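Local atomic coordinates of AvrL567-A (Melampsora lini, PDB entry 2OPC), a protein that acts as an avirulence protein of the flax rust fungus, probably a secreted effector that triggers disease resistance in flax. Residues L107-N110 and P116-I119. Numbering follows the deposited sequence.
Sequences LFEN and PDYI
Pro-116 offers its carbonyl to the side chain of Asn-110: ND2 donates to Pro-116 O over 3.1 Å, and that oxygen lies within 1° of the amide plane. The same amide's OD1 accepts from the backbone N of Ile-112, so one end of the amide grips the connecting loop while the other ties to the residue that follows it. Asp-117 comes next, its OD1 taking a hydrogen bond from a water that in turn accepts from Asn-110 N, while OD2 packs on Leu-107 CD1 at 3.8 Å. The Asp-117 and Glu-109 side chains run side by side, their carboxylate planes turned well away from parallel, with Asp-117 OD1 4.6 Å from Glu-109 OE1; the like charges may slightly raise the proton affinity of either, though the water donating to Asp-117 OD1 would offset this. Tyr-118 pairs with Phe-108 through two backbone hydrogen bonds, Phe-108 N to Tyr-118 O at 2.8 Å and Tyr-118 N to Phe-108 O at 3.0 Å. With Tyr-118 CG between backbone N and carbonyl carbon (chi1 58°), Phe-108 CB sits over one face of the tyrosine ring, displaced toward its rim, a CH-pi contact 3.6 Å from CB to the ring centroid. The two rings, 18° from parallel, are slid apart and barely overlap. A second water bridges Tyr-118 OH, its donor, to Glu-109 O. At Ile-119, CG2 meets Leu-107 CD2 at 3.9 Å. Reciprocal bonding at Phe-108 and Tyr-118 defines a single antiparallel hydrogen-bonded bridge, by which the loop pairs with the start of strand 118-125 in the four-stranded antiparallel sheet.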
loop_
_atom_site.group_PDB
_atom_site.type_symbol
_atom_site.label_atom_id
_atom_site.label_comp_id
_atom_site.label_asym_id
_atom_site.label_seq_id
_atom_site.Cartn_x
_atom_site.Cartn_y
_atom_site.Cartn_z
ATOM N N LEU A 107 -6.799 3.591 9.301
ATOM C CA LEU A 107 -8.064 3.730 8.584
ATOM C C LEU A 107 -8.620 5.134 8.648
ATOM O O LEU A 107 -8.700 5.730 9.731
ATOM C CB LEU A 107 -9.121 2.767 9.165
ATOM C CG LEU A 107 -8.748 1.290 9.012
ATOM C CD1 LEU A 107 -9.696 0.433 9.845
ATOM C CD2 LEU A 107 -8.784 0.869 7.522
ATOM N N PHE A 108 -8.974 5.635 7.462
ATOM C CA PHE A 108 -9.604 6.968 7.310
ATOM C C PHE A 108 -11.044 6.733 6.918
ATOM O O PHE A 108 -11.346 5.839 6.124
ATOM C CB PHE A 108 -8.893 7.746 6.205
ATOM C CG PHE A 108 -7.502 8.180 6.578
ATOM C CD1 PHE A 108 -7.271 9.455 7.124
ATOM C CD2 PHE A 108 -6.419 7.298 6.414
ATOM C CE1 PHE A 108 -5.999 9.846 7.526
ATOM C CE2 PHE A 108 -5.130 7.677 6.801
ATOM C CZ PHE A 108 -4.906 8.961 7.339
ATOM N N GLU A 109 -11.950 7.533 7.464
ATOM C CA GLU A 109 -13.348 7.334 7.150
ATOM C C GLU A 109 -13.683 7.984 5.870
ATOM O O GLU A 109 -13.184 9.059 5.576
ATOM C CB GLU A 109 -14.258 7.839 8.281
ATOM C CG GLU A 109 -14.010 7.013 9.516
ATOM C CD GLU A 109 -15.095 7.222 10.514
ATOM O OE1 GLU A 109 -15.910 6.295 10.719
ATOM O OE2 GLU A 109 -15.170 8.348 11.076
ATOM N N ASN A 110 -14.577 7.341 5.116
ATOM C CA ASN A 110 -15.035 7.907 3.857
ATOM C C ASN A 110 -15.550 9.332 4.046
ATOM O O ASN A 110 -16.138 9.719 5.098
ATOM C CB ASN A 110 -16.100 7.005 3.225
ATOM C CG ASN A 110 -16.221 7.200 1.728
ATOM O OD1 ASN A 110 -16.717 8.229 1.264
ATOM N ND2 ASN A 110 -15.797 6.196 0.960
ATOM N N PRO A 116 -17.104 2.639 2.383
ATOM C CA PRO A 116 -15.986 2.031 3.092
ATOM C C PRO A 116 -14.907 3.030 3.530
ATOM O O PRO A 116 -14.697 4.066 2.929
ATOM C CB PRO A 116 -15.402 1.043 2.058
ATOM C CG PRO A 116 -16.555 0.685 1.236
ATOM C CD PRO A 116 -17.329 1.995 1.072
ATOM N N ASP A 117 -14.190 2.652 4.560
ATOM C CA ASP A 117 -12.966 3.374 4.929
ATOM C C ASP A 117 -11.896 3.153 3.856
ATOM O O ASP A 117 -12.053 2.315 2.989
ATOM C CB ASP A 117 -12.343 2.751 6.139
ATOM C CG ASP A 117 -13.125 2.859 7.334
ATOM O OD1 ASP A 117 -14.060 3.750 7.384
ATOM O OD2 ASP A 117 -12.764 2.033 8.266
ATOM N N TYR A 118 -10.792 3.897 3.973
ATOM C CA TYR A 118 -9.628 3.678 3.099
ATOM C C TYR A 118 -8.351 3.805 3.925
ATOM O O TYR A 118 -8.302 4.390 4.991
ATOM C CB TYR A 118 -9.607 4.663 1.908
ATOM C CG TYR A 118 -9.591 6.118 2.301
ATOM C CD1 TYR A 118 -8.396 6.827 2.359
ATOM C CD2 TYR A 118 -10.762 6.791 2.661
ATOM C CE1 TYR A 118 -8.361 8.155 2.725
ATOM C CE2 TYR A 118 -10.730 8.147 3.025
ATOM C CZ TYR A 118 -9.533 8.827 3.062
ATOM O OH TYR A 118 -9.487 10.170 3.450
ATOM N N ILE A 119 -7.276 3.232 3.353
ATOM C CA ILE A 119 -5.913 3.533 3.818
ATOM C C ILE A 119 -5.265 4.418 2.748
ATOM O O ILE A 119 -5.732 4.553 1.628
ATOM C CB ILE A 119 -5.057 2.251 4.069
ATOM C CG1 ILE A 119 -4.755 1.467 2.767
ATOM C CG2 ILE A 119 -5.764 1.361 5.103
ATOM C CD1 ILE A 119 -3.845 0.268 3.018
HETATM O O HOH W 1 -11.721 11.129 4.493
HETATM O O HOH W 2 -16.069 4.866 6.083
#